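Local structure of CbsA (Xanthomonas oryzae pv. oryzae, 5XYH) at residues 17-22 with 357-362; 49-54 with 67-72; 55-60 with 124-129; 62-67 with 375-380. The protein hydrolyses the 1,4-beta-glycosidic bonds of cellulose as an exoglucanase, probably releasing cellobiose from chain ends as the bacterium degrades rice cell walls. All coordinates share one frame; numbering follows the deposited sequence.

Contact 1 of 4, residues 17-22 with 357-362; sequences PDYSKE and YVWGKG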
loop_
_atom_site.group_PDB
_atom_site.type_symbol
_atom_site.label_atom_id
_atom_site.label_comp_id
_atom_site.label_asym_id
_atom_site.label_seq_id
_atom_site.Cartn_x
_atom_site.Cartn_y
_atom_site.Cartn_z
ATOM N N PRO A 17 -2.475 18.614 3.154
ATOM C CA PRO A 17 -2.444 19.413 4.391
ATOM C C PRO A 17 -3.026 18.687 5.587
ATOM O O PRO A 17 -2.730 19.067 6.728
ATOM C CB PRO A 17 -3.263 20.663 4.036
ATOM C CG PRO A 17 -4.052 20.296 2.839
ATOM C CD PRO A 17 -3.263 19.262 2.089
ATOM N N ASP A 18 -3.831 17.645 5.373
ATOM C CA ASP A 18 -4.311 16.881 6.521
ATOM C C ASP A 18 -3.187 16.060 7.140
ATOM O O ASP A 18 -3.121 15.913 8.365
ATOM C CB ASP A 18 -5.467 15.983 6.112
ATOM C CG ASP A 18 -6.680 16.768 5.682
ATOM O OD1 ASP A 18 -6.897 17.874 6.233
ATOM O OD2 ASP A 18 -7.409 16.271 4.796
ATOM N N TYR A 19 -2.313 15.488 6.306
ATOM C CA TYR A 19 -1.135 14.810 6.838
ATOM C C TYR A 19 -0.210 15.808 7.528
ATOM O O TYR A 19 0.302 15.535 8.618
ATOM C CB TYR A 19 -0.413 14.062 5.711
ATOM C CG TYR A 19 0.752 13.211 6.155
ATOM C CD1 TYR A 19 0.546 12.008 6.824
ATOM C CD2 TYR A 19 2.060 13.601 5.898
ATOM C CE1 TYR A 19 1.614 11.227 7.243
ATOM C CE2 TYR A 19 3.136 12.823 6.309
ATOM C CZ TYR A 19 2.901 11.637 6.983
ATOM O OH TYR A 19 3.971 10.857 7.388
ATOM N N SER A 20 -0.003 16.981 6.914
ATOM C CA SER A 20 0.754 18.041 7.585
ATOM C C SER A 20 0.167 18.357 8.959
ATOM O O SER A 20 0.907 18.483 9.943
ATOM C CB SER A 20 0.797 19.299 6.711
ATOM O OG SER A 20 1.434 19.013 5.472
ATOM N N LYS A 21 -1.162 18.468 9.053
ATOM C CA LYS A 21 -1.763 18.816 10.339
ATOM C C LYS A 21 -1.561 17.701 11.359
ATOM O O LYS A 21 -1.302 17.973 12.538
ATOM C CB LYS A 21 -3.243 19.134 10.153
ATOM C CG LYS A 21 -4.014 19.250 11.465
ATOM C CD LYS A 21 -5.292 20.040 11.290
ATOM C CE LYS A 21 -6.086 19.554 10.088
ATOM N NZ LYS A 21 -7.354 20.325 9.942
ATOM N N GLU A 22 -1.652 16.440 10.917
ATOM C CA GLU A 22 -1.319 15.312 11.785
ATOM C C GLU A 22 0.117 15.416 12.286
ATOM O O GLU A 22 0.380 15.289 13.487
ATOM C CB GLU A 22 -1.530 13.989 11.036
ATOM C CG GLU A 22 -2.998 13.612 10.800
ATOM C CD GLU A 22 -3.179 12.320 10.014
ATOM O OE1 GLU A 22 -2.540 12.184 8.958
ATOM O OE2 GLU A 22 -3.968 11.447 10.442
ATOM N N TYR A 357 8.908 5.460 -6.360
ATOM C CA TYR A 357 8.642 5.129 -4.961
ATOM C C TYR A 357 7.609 6.126 -4.456
ATOM O O TYR A 357 7.745 7.326 -4.697
ATOM C CB TYR A 357 9.903 5.204 -4.097
ATOM C CG TYR A 357 11.045 4.298 -4.525
ATOM C CD1 TYR A 357 10.815 3.019 -5.017
ATOM C CD2 TYR A 357 12.358 4.727 -4.424
ATOM C CE1 TYR A 357 11.869 2.192 -5.415
ATOM C CE2 TYR A 357 13.414 3.920 -4.811
ATOM C CZ TYR A 357 13.166 2.656 -5.303
ATOM O OH TYR A 357 14.220 1.866 -5.683
ATOM N N VAL A 358 6.560 5.632 -3.786
ATOM C CA VAL A 358 5.473 6.484 -3.315
ATOM C C VAL A 358 5.256 6.200 -1.832
ATOM O O VAL A 358 5.604 5.135 -1.319
ATOM C CB VAL A 358 4.151 6.271 -4.096
ATOM C CG1 VAL A 358 4.336 6.532 -5.604
ATOM C CG2 VAL A 358 3.593 4.873 -3.845
ATOM N N TRP A 359 4.693 7.181 -1.134
ATOM C CA TRP A 359 4.223 6.947 0.231
ATOM C C TRP A 359 2.731 6.680 0.101
ATOM O O TRP A 359 1.903 7.593 0.173
ATOM C CB TRP A 359 4.534 8.127 1.144
ATOM C CG TRP A 359 5.963 8.172 1.544
ATOM C CD1 TRP A 359 6.978 7.392 1.059
ATOM C CD2 TRP A 359 6.547 9.016 2.539
ATOM N NE1 TRP A 359 8.150 7.709 1.683
ATOM C CE2 TRP A 359 7.920 8.712 2.590
ATOM C CE3 TRP A 359 6.043 10.014 3.383
ATOM C CZ2 TRP A 359 8.802 9.363 3.463
ATOM C CZ3 TRP A 359 6.923 10.668 4.249
ATOM C CH2 TRP A 359 8.281 10.338 4.282
ATOM N N GLY A 360 2.402 5.412 -0.156
ATOM C CA GLY A 360 1.008 5.022 -0.289
ATOM C C GLY A 360 0.233 5.239 0.988
ATOM O O GLY A 360 -0.861 5.802 0.982
ATOM N N LYS A 361 0.787 4.799 2.105
ATOM C CA LYS A 361 0.215 5.092 3.406
ATOM C C LYS A 361 1.186 5.981 4.164
ATOM O O LYS A 361 2.315 5.563 4.448
ATOM C CB LYS A 361 -0.073 3.813 4.188
ATOM C CG LYS A 361 -0.516 4.092 5.618
ATOM C CD LYS A 361 -1.793 3.355 5.956
ATOM C CE LYS A 361 -2.155 3.568 7.431
ATOM N NZ LYS A 361 -3.432 2.885 7.746
ATOM N N GLY A 362 0.747 7.193 4.492
ATOM C CA GLY A 362 1.566 8.124 5.254
ATOM C C GLY A 362 1.908 7.621 6.641
ATOM O O GLY A 362 1.011 7.286 7.425
#

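Contact 2 of 4, residues 49-54 with 67-72; sequences VWLDSI and LSLQGH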
loop_
_atom_site.group_PDB
_atom_site.type_symbol
_atom_site.label_atom_id
_atom_site.label_comp_id
_atom_site.label_asym_id
_atom_site.label_seq_id
_atom_site.Cartn_x
_atom_site.Cartn_y
_atom_site.Cartn_z
ATOM N N VAL A 49 -3.889 9.936 -0.671
ATOM C CA VAL A 49 -5.162 10.196 0.006
ATOM C C VAL A 49 -6.053 8.966 -0.121
ATOM O O VAL A 49 -6.455 8.602 -1.229
ATOM C CB VAL A 49 -5.870 11.420 -0.593
ATOM C CG1 VAL A 49 -7.271 11.542 -0.012
ATOM C CG2 VAL A 49 -5.054 12.686 -0.366
ATOM N N TRP A 50 -6.406 8.348 1.007
ATOM C CA TRP A 50 -7.220 7.134 0.999
ATOM C C TRP A 50 -8.691 7.514 0.931
ATOM O O TRP A 50 -9.209 8.165 1.845
ATOM C CB TRP A 50 -6.952 6.277 2.241
ATOM C CG TRP A 50 -5.628 5.620 2.161
ATOM C CD1 TRP A 50 -4.416 6.241 2.184
ATOM C CD2 TRP A 50 -5.365 4.217 2.025
ATOM N NE1 TRP A 50 -3.412 5.315 2.070
ATOM C CE2 TRP A 50 -3.965 4.065 1.966
ATOM C CE3 TRP A 50 -6.172 3.078 1.947
ATOM C CZ2 TRP A 50 -3.353 2.823 1.826
ATOM C CZ3 TRP A 50 -5.561 1.838 1.818
ATOM C CH2 TRP A 50 -4.167 1.723 1.759
ATOM N N LEU A 51 -9.356 7.128 -0.156
ATOM C CA LEU A 51 -10.813 7.245 -0.246
ATOM C C LEU A 51 -11.425 5.933 0.244
ATOM O O LEU A 51 -11.881 5.091 -0.529
ATOM C CB LEU A 51 -11.238 7.568 -1.672
ATOM C CG LEU A 51 -10.668 8.868 -2.238
ATOM C CD1 LEU A 51 -11.035 9.020 -3.710
ATOM C CD2 LEU A 51 -11.137 10.073 -1.430
ATOM N N ASP A 52 -11.391 5.754 1.569
ATOM C CA ASP A 52 -11.742 4.478 2.172
ATOM C C ASP A 52 -13.227 4.342 2.481
ATOM O O ASP A 52 -13.619 3.365 3.124
ATOM C CB ASP A 52 -10.911 4.239 3.444
ATOM C CG ASP A 52 -11.121 5.302 4.508
ATOM O OD1 ASP A 52 -11.275 6.496 4.166
ATOM O OD2 ASP A 52 -11.112 4.933 5.701
ATOM N N SER A 53 -14.059 5.275 2.020
ATOM C CA SER A 53 -15.510 5.164 2.139
ATOM C C SER A 53 -16.128 6.205 1.223
ATOM O O SER A 53 -15.456 7.135 0.772
ATOM C CB SER A 53 -15.985 5.387 3.579
ATOM O OG SER A 53 -15.692 6.719 3.960
ATOM N N ILE A 54 -17.430 6.052 0.975
ATOM C CA ILE A 54 -18.171 7.111 0.294
ATOM C C ILE A 54 -18.029 8.422 1.052
ATOM O O ILE A 54 -17.818 9.481 0.451
ATOM C CB ILE A 54 -19.647 6.706 0.130
ATOM C CG1 ILE A 54 -19.743 5.458 -0.757
ATOM C CG2 ILE A 54 -20.457 7.864 -0.432
ATOM C CD1 ILE A 54 -21.076 4.727 -0.651
ATOM N N LEU A 67 -10.216 16.987 4.363
ATOM C CA LEU A 67 -10.649 17.639 3.134
ATOM C C LEU A 67 -11.539 16.712 2.313
ATOM O O LEU A 67 -11.382 15.490 2.330
ATOM C CB LEU A 67 -9.441 18.045 2.286
ATOM C CG LEU A 67 -8.614 19.240 2.753
ATOM C CD1 LEU A 67 -7.447 19.436 1.824
ATOM C CD2 LEU A 67 -9.474 20.498 2.818
ATOM N N SER A 68 -12.476 17.312 1.576
ATOM C CA SER A 68 -13.197 16.586 0.539
ATOM C C SER A 68 -12.269 16.279 -0.634
ATOM O O SER A 68 -11.198 16.875 -0.783
ATOM C CB SER A 68 -14.378 17.406 0.026
ATOM O OG SER A 68 -13.900 18.463 -0.790
ATOM N N LEU A 69 -12.709 15.357 -1.495
ATOM C CA LEU A 69 -11.968 15.084 -2.722
ATOM C C LEU A 69 -11.750 16.365 -3.514
ATOM O O LEU A 69 -10.643 16.625 -3.992
ATOM C CB LEU A 69 -12.694 14.037 -3.575
ATOM C CG LEU A 69 -12.069 13.736 -4.952
ATOM C CD1 LEU A 69 -10.576 13.330 -4.866
ATOM C CD2 LEU A 69 -12.865 12.703 -5.732
ATOM N N GLN A 70 -12.790 17.201 -3.639
ATOM C CA GLN A 70 -12.611 18.469 -4.342
ATOM C C GLN A 70 -11.641 19.386 -3.609
ATOM O O GLN A 70 -10.864 20.109 -4.247
ATOM C CB GLN A 70 -13.953 19.165 -4.532
ATOM C CG GLN A 70 -14.942 18.336 -5.298
ATOM C CD GLN A 70 -16.185 19.117 -5.628
ATOM O OE1 GLN A 70 -16.184 20.353 -5.573
ATOM N NE2 GLN A 70 -17.259 18.408 -5.980
ATOM N N GLY A 71 -11.676 19.387 -2.273
ATOM C CA GLY A 71 -10.716 20.189 -1.524
ATOM C C GLY A 71 -9.279 19.764 -1.780
ATOM O O GLY A 71 -8.380 20.605 -1.897
ATOM N N HIS A 72 -9.042 18.452 -1.855
ATOM C CA HIS A 72 -7.722 17.947 -2.209
ATOM C C HIS A 72 -7.319 18.419 -3.591
ATOM O O HIS A 72 -6.188 18.858 -3.805
ATOM C CB HIS A 72 -7.709 16.421 -2.173
ATOM C CG HIS A 72 -7.740 15.845 -0.800
ATOM N ND1 HIS A 72 -6.736 16.056 0.122
ATOM C CD2 HIS A 72 -8.633 15.023 -0.204
ATOM C CE1 HIS A 72 -7.020 15.400 1.231
ATOM N NE2 HIS A 72 -8.168 14.769 1.060
#

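Contact 3 of 4, residues 55-60 with 124-129; sequences DAIYGG and IDVIAS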
loop_
_atom_site.group_PDB
_atom_site.type_symbol
_atom_site.label_atom_id
_atom_site.label_comp_id
_atom_site.label_asym_id
_atom_site.label_seq_id
_atom_site.Cartn_x
_atom_site.Cartn_y
_atom_site.Cartn_z
ATOM N N ASP A 55 -18.119 8.368 2.388
ATOM C CA ASP A 55 -17.972 9.572 3.206
ATOM C C ASP A 55 -16.642 10.274 2.961
ATOM O O ASP A 55 -16.570 11.504 3.049
ATOM C CB ASP A 55 -18.107 9.235 4.691
ATOM C CG ASP A 55 -19.561 9.092 5.140
ATOM O OD1 ASP A 55 -20.477 9.653 4.487
ATOM O OD2 ASP A 55 -19.790 8.426 6.169
ATOM N N ALA A 56 -15.575 9.518 2.672
ATOM C CA ALA A 56 -14.281 10.145 2.419
ATOM C C ALA A 56 -14.319 11.056 1.192
ATOM O O ALA A 56 -13.540 12.010 1.114
ATOM C CB ALA A 56 -13.191 9.079 2.259
ATOM N N ILE A 57 -15.225 10.804 0.237
ATOM C CA ILE A 57 -15.311 11.689 -0.928
ATOM C C ILE A 57 -15.732 13.090 -0.510
ATOM O O ILE A 57 -15.291 14.089 -1.099
ATOM C CB ILE A 57 -16.280 11.115 -1.984
ATOM C CG1 ILE A 57 -15.796 9.755 -2.489
ATOM C CG2 ILE A 57 -16.424 12.078 -3.148
ATOM C CD1 ILE A 57 -16.816 9.019 -3.345
ATOM N N TYR A 58 -16.574 13.187 0.522
ATOM C CA TYR A 58 -17.186 14.447 0.930
ATOM C C TYR A 58 -16.435 15.156 2.047
ATOM O O TYR A 58 -16.533 16.383 2.158
ATOM C CB TYR A 58 -18.646 14.198 1.343
ATOM C CG TYR A 58 -19.452 13.647 0.189
ATOM C CD1 TYR A 58 -20.020 14.498 -0.750
ATOM C CD2 TYR A 58 -19.603 12.281 0.006
ATOM C CE1 TYR A 58 -20.727 13.999 -1.822
ATOM C CE2 TYR A 58 -20.308 11.772 -1.066
ATOM C CZ TYR A 58 -20.868 12.633 -1.975
ATOM O OH TYR A 58 -21.572 12.145 -3.050
ATOM N N GLY A 59 -15.682 14.426 2.871
ATOM C CA GLY A 59 -14.859 15.079 3.870
ATOM C C GLY A 59 -15.669 15.814 4.929
ATOM O O GLY A 59 -16.822 15.486 5.214
ATOM N N GLY A 60 -15.037 16.821 5.523
ATOM C CA GLY A 60 -15.676 17.619 6.553
ATOM C C GLY A 60 -16.205 16.765 7.687
ATOM O O GLY A 60 -15.546 15.824 8.164
ATOM N N ILE A 124 -17.631 5.021 -7.237
ATOM C CA ILE A 124 -16.824 5.186 -8.454
ATOM C C ILE A 124 -17.366 6.317 -9.332
ATOM O O ILE A 124 -16.602 7.158 -9.828
ATOM C CB ILE A 124 -16.742 3.869 -9.247
ATOM C CG1 ILE A 124 -15.962 2.781 -8.478
ATOM C CG2 ILE A 124 -16.074 4.133 -10.584
ATOM C CD1 ILE A 124 -14.534 3.168 -8.105
ATOM N N ASP A 125 -18.685 6.342 -9.570
ATOM C CA ASP A 125 -19.238 7.368 -10.456
ATOM C C ASP A 125 -18.973 8.778 -9.917
ATOM O O ASP A 125 -18.625 9.686 -10.683
ATOM C CB ASP A 125 -20.738 7.142 -10.665
ATOM C CG ASP A 125 -21.045 6.024 -11.676
ATOM O OD1 ASP A 125 -20.111 5.434 -12.262
ATOM O OD2 ASP A 125 -22.240 5.721 -11.866
ATOM N N VAL A 126 -19.110 8.971 -8.600
ATOM C CA VAL A 126 -18.906 10.288 -8.000
ATOM C C VAL A 126 -17.441 10.693 -8.090
ATOM O O VAL A 126 -17.120 11.839 -8.433
ATOM C CB VAL A 126 -19.414 10.298 -6.546
ATOM C CG1 VAL A 126 -19.017 11.579 -5.837
ATOM C CG2 VAL A 126 -20.941 10.127 -6.512
ATOM N N ILE A 127 -16.526 9.757 -7.809
ATOM C CA ILE A 127 -15.096 10.035 -7.969
ATOM C C ILE A 127 -14.775 10.387 -9.414
ATOM O O ILE A 127 -14.073 11.369 -9.692
ATOM C CB ILE A 127 -14.256 8.837 -7.498
ATOM C CG1 ILE A 127 -14.463 8.620 -5.995
ATOM C CG2 ILE A 127 -12.779 9.063 -7.824
ATOM C CD1 ILE A 127 -13.924 7.336 -5.500
ATOM N N ALA A 128 -15.262 9.571 -10.354
ATOM C CA ALA A 128 -14.942 9.789 -11.762
ATOM C C ALA A 128 -15.471 11.131 -12.265
ATOM O O ALA A 128 -14.772 11.848 -12.996
ATOM C CB ALA A 128 -15.499 8.642 -12.600
ATOM N N SER A 129 -16.697 11.500 -11.886
ATOM C CA SER A 129 -17.221 12.781 -12.359
ATOM C C SER A 129 -16.493 13.946 -11.708
ATOM O O SER A 129 -16.278 14.978 -12.350
ATOM C CB SER A 129 -18.721 12.881 -12.110
ATOM O OG SER A 129 -18.994 12.874 -10.723
#

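Contact 4 of 4, residues 62-67 with 375-380; sequences RNAGRL and NKQGKG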
loop_
_atom_site.group_PDB
_atom_site.type_symbol
_atom_site.label_atom_id
_atom_site.label_comp_id
_atom_site.label_asym_id
_atom_site.label_seq_id
_atom_site.Cartn_x
_atom_site.Cartn_y
_atom_site.Cartn_z
ATOM N N ARG A 62 -18.333 14.591 7.564
ATOM C CA ARG A 62 -18.516 13.206 7.176
ATOM C C ARG A 62 -17.227 12.402 7.260
ATOM O O ARG A 62 -17.287 11.179 7.192
ATOM C CB ARG A 62 -19.104 13.123 5.768
ATOM C CG ARG A 62 -20.552 13.614 5.702
ATOM C CD ARG A 62 -21.109 13.646 4.281
ATOM N NE ARG A 62 -21.246 12.316 3.691
ATOM C CZ ARG A 62 -21.868 12.070 2.542
ATOM N NH1 ARG A 62 -22.423 13.058 1.852
ATOM N NH2 ARG A 62 -21.934 10.832 2.079
ATOM N N ASN A 63 -16.065 13.039 7.417
ATOM C CA ASN A 63 -14.853 12.220 7.475
ATOM C C ASN A 63 -13.796 12.876 8.367
ATOM O O ASN A 63 -12.727 13.276 7.922
ATOM C CB ASN A 63 -14.305 11.939 6.075
ATOM C CG ASN A 63 -13.268 10.841 6.079
ATOM O OD1 ASN A 63 -13.394 9.866 6.827
ATOM N ND2 ASN A 63 -12.229 10.995 5.252
ATOM N N ALA A 64 -14.107 12.961 9.664
ATOM C CA ALA A 64 -13.142 13.332 10.703
ATOM C C ALA A 64 -12.468 14.676 10.429
ATOM O O ALA A 64 -11.314 14.892 10.815
ATOM C CB ALA A 64 -12.083 12.239 10.891
ATOM N N GLY A 65 -13.180 15.591 9.768
ATOM C CA GLY A 65 -12.652 16.899 9.441
ATOM C C GLY A 65 -11.712 16.951 8.255
ATOM O O GLY A 65 -11.203 18.032 7.940
ATOM N N ARG A 66 -11.455 15.827 7.589
ATOM C CA ARG A 66 -10.522 15.832 6.472
ATOM C C ARG A 66 -11.101 16.595 5.278
ATOM O O ARG A 66 -12.308 16.818 5.175
ATOM C CB ARG A 66 -10.183 14.398 6.057
ATOM C CG ARG A 66 -9.383 13.623 7.078
ATOM C CD ARG A 66 -9.104 12.206 6.584
ATOM N NE ARG A 66 -8.222 11.455 7.481
ATOM C CZ ARG A 66 -6.910 11.338 7.317
ATOM N NH1 ARG A 66 -6.318 11.931 6.291
ATOM N NH2 ARG A 66 -6.191 10.630 8.180
ATOM N N LEU A 67 -10.216 16.987 4.363
ATOM C CA LEU A 67 -10.649 17.639 3.134
ATOM C C LEU A 67 -11.539 16.712 2.313
ATOM O O LEU A 67 -11.382 15.490 2.330
ATOM C CB LEU A 67 -9.441 18.045 2.286
ATOM C CG LEU A 67 -8.614 19.240 2.753
ATOM C CD1 LEU A 67 -7.447 19.436 1.824
ATOM C CD2 LEU A 67 -9.474 20.498 2.818
ATOM N N ASN A 375 -16.369 4.837 18.450
ATOM C CA ASN A 375 -16.139 5.771 17.365
ATOM C C ASN A 375 -17.371 5.781 16.481
ATOM O O ASN A 375 -18.178 4.845 16.493
ATOM C CB ASN A 375 -14.885 5.410 16.557
ATOM C CG ASN A 375 -15.078 4.180 15.697
ATOM O OD1 ASN A 375 -15.418 4.284 14.515
ATOM N ND2 ASN A 375 -14.871 2.999 16.285
ATOM N N LYS A 376 -17.516 6.858 15.713
ATOM C CA LYS A 376 -18.668 6.994 14.835
ATOM C C LYS A 376 -18.355 6.664 13.383
ATOM O O LYS A 376 -19.182 6.938 12.514
ATOM C CB LYS A 376 -19.251 8.406 14.938
ATOM C CG LYS A 376 -19.655 8.768 16.359
ATOM C CD LYS A 376 -20.766 7.854 16.879
ATOM C CE LYS A 376 -22.102 8.244 16.263
ATOM N NZ LYS A 376 -22.365 9.697 16.477
ATOM N N GLN A 377 -17.206 6.053 13.097
ATOM C CA GLN A 377 -16.862 5.683 11.728
ATOM C C GLN A 377 -17.009 4.198 11.457
ATOM O O GLN A 377 -16.658 3.743 10.366
ATOM C CB GLN A 377 -15.439 6.107 11.401
ATOM C CG GLN A 377 -15.211 7.595 11.444
ATOM C CD GLN A 377 -13.817 7.932 10.983
ATOM O OE1 GLN A 377 -12.818 7.567 11.636
ATOM N NE2 GLN A 377 -13.725 8.596 9.829
ATOM N N GLY A 378 -17.505 3.429 12.417
ATOM C CA GLY A 378 -17.642 2.003 12.195
ATOM C C GLY A 378 -16.325 1.275 12.087
ATOM O O GLY A 378 -16.214 0.310 11.318
ATOM N N LYS A 379 -15.313 1.716 12.824
ATOM C CA LYS A 379 -14.015 1.055 12.808
ATOM C C LYS A 379 -13.894 0.105 13.993
ATOM O O LYS A 379 -14.086 0.509 15.143
ATOM C CB LYS A 379 -12.894 2.088 12.794
ATOM C CG LYS A 379 -12.903 2.831 11.470
ATOM C CD LYS A 379 -12.051 4.078 11.470
ATOM C CE LYS A 379 -11.894 4.630 10.033
ATOM N NZ LYS A 379 -10.909 5.782 9.983
ATOM N N GLY A 380 -13.567 -1.149 13.702
ATOM C CA GLY A 380 -13.636 -2.224 14.666
ATOM C C GLY A 380 -12.292 -2.605 15.251
ATOM O O GLY A 380 -11.349 -1.803 15.297
HETATM O O HOH W 1 -11.256 8.967 8.549
#

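Contact 1 of 4, residues 17-22 with 357-362
From helix 17-27 a single side chain, Tyr19, meets the segment 357-362, and it carries the whole contact from the helix side. Asp18, just before it, turns away to another partner: its OD2 accepts from Leu67 N. With CG anti to the backbone N (chi1 -174°), the Tyr19 ring is directed off the helix to the loop that follows strand 354-358. There Tyr19 CE1 lies 3.7 Å from Gly362 CA and just as close to Gly362 C, ring carbon against bare backbone where Gly362 carries no side chain. The phenol oxygen goes a little further: Tyr19 OH is 4.3 Å from Trp359 CZ3, a loose van der Waals approach to an indole carbon, and makes its hydrogen bond with Gly363 O, the next carbonyl along. Trp359 is tied down independently through NE1 to Met344 O. Val42 of helix 33-42 touches both Tyr19 and Trp359, so a third element packs against the pair. The arrangement joins an N-terminal helix to the loop leaving the last parallel strand of the distorted alpha/beta barrel of glycoside hydrolase family 6.

Contact 2 of 4, residues 49-54 with 67-72
The imidazole of His72 is filled on both faces. Over one sits Val49, coming from the opposite direction to the histidine side chain: its CG2 methyl makes a CH-pi contact with the ring, 3.8 Å from the His72 centroid and 16° off the normal. The other face is taken by Leu67 CB, 3.7 Å above the His72 plane and over its centre. At the rim, His72 ND1 is hydrogen-bonded with Tyr14 OH, which would fix the rotation of the ring, while CE1 of His72 lies 3.7 Å from Asp18 OD2. Val49 uses both of its branches. With CG1 anti to the backbone N (chi1 172°), the two methyls sit side by side over the same face, Val49 CG1 settling 3.5 Å from His72 NE2 on the NE2 and CD2 side and CG2 over the CE1 and ND1 side.

Two residues along the strand and most of a turn back along the helix, the packing becomes purely aliphatic and looser, Leu51 CD1 meeting Leu69 CD1 at 4.5 Å. Leu69 also rests on Leu90 of strand 86-92, the parallel neighbour of strand 49-51. The start of the helix is fixed by Ser68 at the N-cap, whose OG accepts from Gly71 N at 2.8 Å with an N-H...O angle of 158°. Helix 69-79 thus lies against the strand from which the chain has come and the one to which it goes, the packing characteristic of a beta-alpha-beta crossover, here the one linking parallel strands 49-51 and 86-92 of the barrel.

Contact 3 of 4, residues 55-60 with 124-129
Two helices of the outer layer of the barrel meet here, the short, weakly bonded helix 54-58 setting Ile57 and Tyr58 against the adjacent residues Val126 and Ile127 of helix 113-131. Ile57 sits closest to the long helix and splits its work between its branches. Its CG1 is anti to the carbonyl carbon (chi1 -61°) and runs on into CD1, which comes to 3.6 Å from Ile127 CG1; the two isoleucine side chains cross at about a right angle. The other branch, Ile57 CG2, packs against Val126 CG1 at 3.8 Å. That same valine methyl also receives Tyr58, whose side chain crosses that of Val126 at about a right angle and brings OH to 3.8 Å from Val126 CG1, closing the outer, solvent-facing margin of the patch. Just past Tyr58 the short helix ends at Gly59, which leaves helical geometry with a positive phi. Asp55 O accepts from both Tyr58 N and Gly59 N in this last turn, and the Asp55 carboxylate is held by a salt bridge to Arg62. The contact thus packs two outer helices of the alpha/beta barrel together, helix 113-131 being the crossover between strands 86-92 and 140-145.

Contact 4 of 4, residues 62-67 with 375-380
Water mediates the polar link between Asn63 and Gln377. One molecule donates to Asn63 OD1 at 2.9 Å and accepts from Gln377 NE2 at 2.8 Å. The Gln377 chain is extended beyond CG (chi2 -175°), which carries its amide across to Asn63. The two amides also lie near each other directly, Asn63 OD1 to Gln377 NE2 being 3.3 Å, but the angle is too poor for a hydrogen bond; their planes are turned 40° apart. Van der Waals contact adds little: Ala64 CB lies 4.1 Å from Gln377 NE2.

The remaining bonds shape each loop from within. Asn63 opens a type I' turn closed by Arg66 N to Asn63 O. In 375-380, Asn375 OD1 accepts from Gln377 N, an Asx turn, and also from Lys379 N on a lone pair with a nearly straight N-H...O angle of 171°, while Asn375 ND2 gives to Lys379 O. Lys379 NZ then reaches back to Gln377 OE1 at 3.1 Å, approaching from above the carbonyl plane, and has a second partner in Ala406 O. With its oxygen engaged by the lysine and its nitrogen by the water, the Gln377 amide has a defined orientation: two internally braced loops meet through a small interface bridged by a water.

In the fold
Contacts 1 and 2 are buried; contacts 3 and 4 lie further out and are only partly buried. Chemistry follows place: a tyrosine ring on glycine backbone in contact 1, methyls on an imidazole plus a leucine pair in contact 2, mainly aliphatic packing in contact 3, a water bridge between loops in contact 4. Contacts 2 and 3, their centres about 6 Å apart, form one apolar layer, since Leu51 of the strand also packs on Ile127; a backbone bond from Leu69 N to Ile57 O ties them separately. Contact 4 shares Leu67 with contact 2 and is tied to contact 3 by backbone bonds of Gly60 with Gly65 and Arg66. Trp50 NE1 of 49-54 reaches Gly360 O of contact 1.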